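Local coordinates for protein soluble lytic murein transglycosylase (Pseudomonas aeruginosa, PDB 5OHU) that probably cleaves the glycan strands of bacterial peptidoglycan as a lytic transglycosylase, acting both from strand ends and within strands, at residues L470-V483 and L615-A627. Residues are numbered along the deposited sequence; the frame is centred on the assembly and turned at random.
Sequences LDIRFPMAHRATLV and LSYAVIYGQKLNA. With PO4 (phosphate ion), chain I; PO4 (phosphate ion), chain H.
L470 meets helix 605-624 twice: its CD1 rests near I620 CG2, and its carbonyl oxygen takes a weak hydrogen bond from K624. The lysine's bent end, turned at chi3 and chi4, also brings K624 NZ to D471 OD1 in a salt bridge of 3.1 Å, reached on the anti side of the carboxylate and 32° out of its plane; N391 donates to the same oxygen. R473, whose guanidinium lays one face over F474 CE2, is hydrogen-bonded through NH1 to the W467 carbonyl oxygen, while its NH2 reaches Y617 OH through a water.

F474 then fills the middle of the contact. With CG beside the backbone N (chi1 -62°), its ring projects at the helix and forms an aromatic cluster with two tyrosines. Its edge turns to the face of Y617 in an offset edge-to-face pair, F474 CE1 lying 3.3 Å from Y617 CD1, and to the face of Y621, with planes at 84°. One face of F474 receives I620, whose CG2 makes a CH-pi contact 4.0 Å from the ring centroid.

Just beyond, P475 O accepts a 2.9 Å hydrogen bond from Y621 OH, in the carbonyl plane and on a lone pair. M476 doubles back so that its SD sits at the edge of the same tyrosine ring, 3.8 Å from Y621 CE1, a Met-aromatic contact, while its CE touches L625 CD2. That leucine methyl also lies over one face of the guanidinium of R479, whose chain is extended, and against V483 CG2, in the first turns of helix 479-488.

The example illustrates how a connecting segment can be fixed by mixed chemistry: Y621 offers ring face, hydroxyl and ring edge in turn to F474, P475 and M476, setting them against the last turns of helix 605-624. One bond to P475 O satisfies the buried tyrosine's hydroxyl, whereas K624 adds a salt bridge and a weak bond.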
loop_
_atom_site.group_PDB
_atom_site.type_symbol
_atom_site.label_atom_id
_atom_site.label_comp_id
_atom_site.label_asym_id
_atom_site.label_seq_id
_atom_site.Cartn_x
_atom_site.Cartn_y
_atom_site.Cartn_z
ATOM N N LEU A 470 -12.753 -20.151 4.236
ATOM C CA LEU A 470 -11.358 -20.542 4.150
ATOM C C LEU A 470 -11.034 -21.304 2.875
ATOM O O LEU A 470 -9.854 -21.502 2.571
ATOM C CB LEU A 470 -10.991 -21.366 5.381
ATOM C CG LEU A 470 -11.181 -20.618 6.709
ATOM C CD1 LEU A 470 -10.601 -21.444 7.867
ATOM C CD2 LEU A 470 -10.485 -19.254 6.669
ATOM N N ASP A 471 -12.047 -21.737 2.124
ATOM C CA ASP A 471 -11.787 -22.277 0.797
ATOM C C ASP A 471 -11.350 -21.168 -0.153
ATOM O O ASP A 471 -10.347 -21.301 -0.865
ATOM C CB ASP A 471 -13.026 -23.003 0.272
ATOM C CG ASP A 471 -13.223 -24.374 0.924
ATOM O OD1 ASP A 471 -12.620 -24.622 1.995
ATOM O OD2 ASP A 471 -13.981 -25.201 0.370
ATOM N N ILE A 472 -12.071 -20.047 -0.151
ATOM C CA ILE A 472 -11.699 -18.954 -1.040
ATOM C C ILE A 472 -10.433 -18.276 -0.547
ATOM O O ILE A 472 -9.531 -17.982 -1.334
ATOM C CB ILE A 472 -12.855 -17.949 -1.186
ATOM C CG1 ILE A 472 -14.039 -18.592 -1.913
ATOM C CG2 ILE A 472 -12.381 -16.713 -1.946
ATOM C CD1 ILE A 472 -15.072 -17.590 -2.363
ATOM N N ARG A 473 -10.327 -18.035 0.761
ATOM C CA ARG A 473 -9.182 -17.289 1.263
ATOM C C ARG A 473 -7.887 -18.086 1.194
ATOM O O ARG A 473 -6.808 -17.484 1.235
ATOM C CB ARG A 473 -9.434 -16.825 2.702
ATOM C CG ARG A 473 -10.434 -15.660 2.831
ATOM C CD ARG A 473 -10.550 -15.173 4.280
ATOM N NE ARG A 473 -9.284 -14.626 4.770
ATOM C CZ ARG A 473 -8.830 -14.780 6.008
ATOM N NH1 ARG A 473 -9.538 -15.478 6.885
ATOM N NH2 ARG A 473 -7.658 -14.250 6.364
ATOM N N PHE A 474 -7.957 -19.413 1.085
ATOM C CA PHE A 474 -6.771 -20.267 1.152
ATOM C C PHE A 474 -6.833 -21.352 0.078
ATOM O O PHE A 474 -7.110 -22.522 0.347
ATOM C CB PHE A 474 -6.610 -20.826 2.568
ATOM C CG PHE A 474 -6.409 -19.738 3.573
ATOM C CD1 PHE A 474 -5.215 -19.034 3.588
ATOM C CD2 PHE A 474 -7.437 -19.326 4.407
ATOM C CE1 PHE A 474 -5.016 -17.978 4.461
ATOM C CE2 PHE A 474 -7.242 -18.261 5.298
ATOM C CZ PHE A 474 -6.033 -17.586 5.314
ATOM N N PRO A 475 -6.543 -20.977 -1.163
ATOM C CA PRO A 475 -6.562 -21.961 -2.247
ATOM C C PRO A 475 -5.494 -23.033 -2.071
ATOM O O PRO A 475 -4.466 -22.833 -1.412
ATOM C CB PRO A 475 -6.288 -21.116 -3.500
ATOM C CG PRO A 475 -5.833 -19.780 -3.007
ATOM C CD PRO A 475 -6.400 -19.597 -1.651
ATOM N N MET A 476 -5.739 -24.185 -2.714
ATOM C CA MET A 476 -4.864 -25.351 -2.615
ATOM C C MET A 476 -4.307 -25.779 -3.965
ATOM O O MET A 476 -3.972 -26.954 -4.139
ATOM C CB MET A 476 -5.612 -26.523 -1.982
ATOM C CG MET A 476 -6.128 -26.250 -0.585
ATOM S SD MET A 476 -4.808 -26.420 0.624
ATOM C CE MET A 476 -4.532 -28.187 0.593
ATOM N N ALA A 477 -4.229 -24.870 -4.933
ATOM C CA ALA A 477 -3.747 -25.247 -6.256
ATOM C C ALA A 477 -2.292 -25.704 -6.193
ATOM O O ALA A 477 -1.492 -25.184 -5.413
ATOM C CB ALA A 477 -3.886 -24.078 -7.233
ATOM N N HIS A 478 -1.950 -26.684 -7.032
ATOM C CA HIS A 478 -0.593 -27.222 -7.132
ATOM C C HIS A 478 -0.157 -27.895 -5.840
ATOM O O HIS A 478 1.038 -27.964 -5.535
ATOM C CB HIS A 478 0.402 -26.136 -7.549
ATOM C CG HIS A 478 -0.065 -25.346 -8.729
ATOM N ND1 HIS A 478 -0.022 -25.840 -10.016
ATOM C CD2 HIS A 478 -0.623 -24.116 -8.816
ATOM C CE1 HIS A 478 -0.517 -24.941 -10.847
ATOM N NE2 HIS A 478 -0.891 -23.888 -10.143
ATOM N N ARG A 479 -1.151 -28.425 -5.121
ATOM C CA ARG A 479 -0.941 -29.085 -3.841
ATOM C C ARG A 479 0.116 -30.186 -3.908
ATOM O O ARG A 479 0.959 -30.301 -3.007
ATOM C CB ARG A 479 -2.275 -29.663 -3.365
ATOM C CG ARG A 479 -2.192 -30.492 -2.100
ATOM C CD ARG A 479 -3.582 -30.957 -1.683
ATOM N NE ARG A 479 -3.530 -31.769 -0.475
ATOM C CZ ARG A 479 -4.569 -31.980 0.324
ATOM N NH1 ARG A 479 -5.743 -31.426 0.044
ATOM N NH2 ARG A 479 -4.429 -32.738 1.406
ATOM N N ALA A 480 0.067 -31.027 -4.945
ATOM C CA ALA A 480 0.935 -32.201 -4.983
ATOM C C ALA A 480 2.401 -31.794 -5.061
ATOM O O ALA A 480 3.245 -32.329 -4.334
ATOM C CB ALA A 480 0.554 -33.109 -6.161
ATOM N N THR A 481 2.722 -30.839 -5.939
ATOM C CA THR A 481 4.085 -30.328 -6.019
ATOM C C THR A 481 4.480 -29.557 -4.757
ATOM O O THR A 481 5.626 -29.656 -4.305
ATOM C CB THR A 481 4.243 -29.435 -7.251
ATOM O OG1 THR A 481 3.858 -30.170 -8.423
ATOM C CG2 THR A 481 5.699 -28.975 -7.394
ATOM N N LEU A 482 3.560 -28.780 -4.175
ATOM C CA LEU A 482 3.898 -28.055 -2.950
ATOM C C LEU A 482 4.297 -29.008 -1.824
ATOM O O LEU A 482 5.306 -28.785 -1.141
ATOM C CB LEU A 482 2.734 -27.169 -2.520
ATOM C CG LEU A 482 2.481 -25.874 -3.308
ATOM C CD1 LEU A 482 1.386 -25.063 -2.667
ATOM C CD2 LEU A 482 3.720 -25.013 -3.289
ATOM N N VAL A 483 3.524 -30.080 -1.627
ATOM C CA VAL A 483 3.800 -31.030 -0.554
ATOM C C VAL A 483 5.088 -31.800 -0.835
ATOM O O VAL A 483 5.923 -31.992 0.059
ATOM C CB VAL A 483 2.580 -31.958 -0.366
ATOM C CG1 VAL A 483 2.872 -33.076 0.640
ATOM C CG2 VAL A 483 1.366 -31.129 0.109
ATOM N N LEU A 615 2.648 -16.591 9.257
ATOM C CA LEU A 615 2.454 -17.492 10.387
ATOM C C LEU A 615 0.985 -17.848 10.546
ATOM O O LEU A 615 0.650 -19.006 10.812
ATOM C CB LEU A 615 2.997 -16.876 11.677
ATOM C CG LEU A 615 4.521 -16.717 11.711
ATOM C CD1 LEU A 615 4.974 -15.873 12.933
ATOM C CD2 LEU A 615 5.200 -18.095 11.715
ATOM N N SER A 616 0.095 -16.863 10.403
ATOM C CA SER A 616 -1.332 -17.138 10.544
ATOM C C SER A 616 -1.814 -18.067 9.436
ATOM O O SER A 616 -2.597 -18.988 9.685
ATOM C CB SER A 616 -2.125 -15.828 10.525
ATOM O OG SER A 616 -1.805 -15.015 11.648
ATOM N N TYR A 617 -1.343 -17.843 8.208
ATOM C CA TYR A 617 -1.771 -18.673 7.091
ATOM C C TYR A 617 -1.302 -20.108 7.268
ATOM O O TYR A 617 -2.031 -21.044 6.914
ATOM C CB TYR A 617 -1.243 -18.103 5.762
ATOM C CG TYR A 617 -1.756 -16.715 5.390
ATOM C CD1 TYR A 617 -2.849 -16.140 6.046
ATOM C CD2 TYR A 617 -1.136 -15.975 4.388
ATOM C CE1 TYR A 617 -3.311 -14.867 5.706
ATOM C CE2 TYR A 617 -1.593 -14.718 4.034
ATOM C CZ TYR A 617 -2.681 -14.172 4.692
ATOM O OH TYR A 617 -3.121 -12.919 4.341
ATOM N N ALA A 618 -0.095 -20.296 7.818
ATOM C CA ALA A 618 0.421 -21.643 8.007
ATOM C C ALA A 618 -0.439 -22.421 8.986
ATOM O O ALA A 618 -0.587 -23.635 8.849
ATOM C CB ALA A 618 1.878 -21.605 8.481
ATOM N N VAL A 619 -1.008 -21.746 9.989
ATOM C CA VAL A 619 -1.931 -22.428 10.883
ATOM C C VAL A 619 -3.100 -22.975 10.087
ATOM O O VAL A 619 -3.473 -24.149 10.212
ATOM C CB VAL A 619 -2.414 -21.487 12.002
ATOM C CG1 VAL A 619 -3.504 -22.160 12.795
ATOM C CG2 VAL A 619 -1.272 -21.118 12.926
ATOM N N ILE A 620 -3.693 -22.127 9.245
ATOM C CA ILE A 620 -4.857 -22.549 8.473
ATOM C C ILE A 620 -4.481 -23.688 7.541
ATOM O O ILE A 620 -5.185 -24.700 7.449
ATOM C CB ILE A 620 -5.444 -21.352 7.703
ATOM C CG1 ILE A 620 -5.880 -20.291 8.701
ATOM C CG2 ILE A 620 -6.638 -21.778 6.861
ATOM C CD1 ILE A 620 -6.838 -20.838 9.715
ATOM N N TYR A 621 -3.358 -23.540 6.834
ATOM C CA TYR A 621 -2.961 -24.582 5.903
ATOM C C TYR A 621 -2.639 -25.874 6.637
ATOM O O TYR A 621 -2.844 -26.963 6.084
ATOM C CB TYR A 621 -1.789 -24.112 5.049
ATOM C CG TYR A 621 -2.237 -23.284 3.868
ATOM C CD1 TYR A 621 -3.062 -23.834 2.894
ATOM C CD2 TYR A 621 -1.854 -21.946 3.737
ATOM C CE1 TYR A 621 -3.493 -23.087 1.809
ATOM C CE2 TYR A 621 -2.266 -21.186 2.649
ATOM C CZ TYR A 621 -3.094 -21.765 1.685
ATOM O OH TYR A 621 -3.518 -21.032 0.591
ATOM N N GLY A 622 -2.169 -25.770 7.886
ATOM C CA GLY A 622 -1.959 -26.962 8.692
ATOM C C GLY A 622 -3.225 -27.777 8.860
ATOM O O GLY A 622 -3.213 -29.004 8.722
ATOM N N GLN A 623 -4.346 -27.104 9.142
ATOM C CA GLN A 623 -5.619 -27.813 9.230
ATOM C C GLN A 623 -5.992 -28.434 7.890
ATOM O O GLN A 623 -6.327 -29.621 7.818
ATOM C CB GLN A 623 -6.725 -26.875 9.716
ATOM C CG GLN A 623 -7.799 -27.573 10.553
ATOM C CD GLN A 623 -7.273 -28.032 11.913
ATOM O OE1 GLN A 623 -6.359 -27.429 12.475
ATOM N NE2 GLN A 623 -7.849 -29.108 12.442
ATOM N N LYS A 624 -5.921 -27.648 6.808
ATOM C CA LYS A 624 -6.304 -28.155 5.492
ATOM C C LYS A 624 -5.408 -29.299 5.051
ATOM O O LYS A 624 -5.840 -30.165 4.283
ATOM C CB LYS A 624 -6.271 -27.031 4.450
ATOM C CG LYS A 624 -7.376 -25.988 4.642
ATOM C CD LYS A 624 -7.280 -24.861 3.620
ATOM C CE LYS A 624 -8.396 -24.909 2.584
ATOM N NZ LYS A 624 -9.751 -24.782 3.225
ATOM N N LEU A 625 -4.161 -29.311 5.499
ATOM C CA LEU A 625 -3.244 -30.383 5.151
ATOM C C LEU A 625 -3.275 -31.537 6.146
ATOM O O LEU A 625 -2.534 -32.503 5.958
ATOM C CB LEU A 625 -1.817 -29.837 5.029
ATOM C CG LEU A 625 -1.632 -29.011 3.756
ATOM C CD1 LEU A 625 -0.398 -28.114 3.825
ATOM C CD2 LEU A 625 -1.606 -29.955 2.525
ATOM N N ASN A 626 -4.135 -31.469 7.169
ATOM C CA ASN A 626 -4.178 -32.472 8.232
ATOM C C ASN A 626 -2.791 -32.659 8.841
ATOM O O ASN A 626 -2.308 -33.778 9.041
ATOM C CB ASN A 626 -4.745 -33.798 7.729
ATOM C CG ASN A 626 -4.961 -34.787 8.850
ATOM O OD1 ASN A 626 -5.210 -34.400 9.994
ATOM N ND2 ASN A 626 -4.843 -36.070 8.536
ATOM N N ALA A 627 -2.134 -31.533 9.104
ATOM C CA ALA A 627 -0.782 -31.502 9.654
ATOM C C ALA A 627 -0.719 -30.274 10.545
ATOM O O ALA A 627 -0.135 -29.248 10.183
ATOM C CB ALA A 627 0.265 -31.461 8.540
HETATM P P PO4 I . 0.731 -29.303 -10.527
HETATM O O1 PO4 I . 1.465 -30.180 -11.514
HETATM O O2 PO4 I . -0.752 -29.343 -10.828
HETATM O O3 PO4 I . 1.227 -27.886 -10.684
HETATM O O4 PO4 I . 0.980 -29.793 -9.118
HETATM P P PO4 H . -2.806 -20.754 -11.088
HETATM O O1 PO4 H . -2.384 -21.631 -12.241
HETATM O O2 PO4 H . -1.982 -21.115 -9.875
HETATM O O3 PO4 H . -2.610 -19.300 -11.452
HETATM O O4 PO4 H . -4.266 -20.980 -10.787
HETATM O O HOH W 1 -5.915 -12.184 5.239
#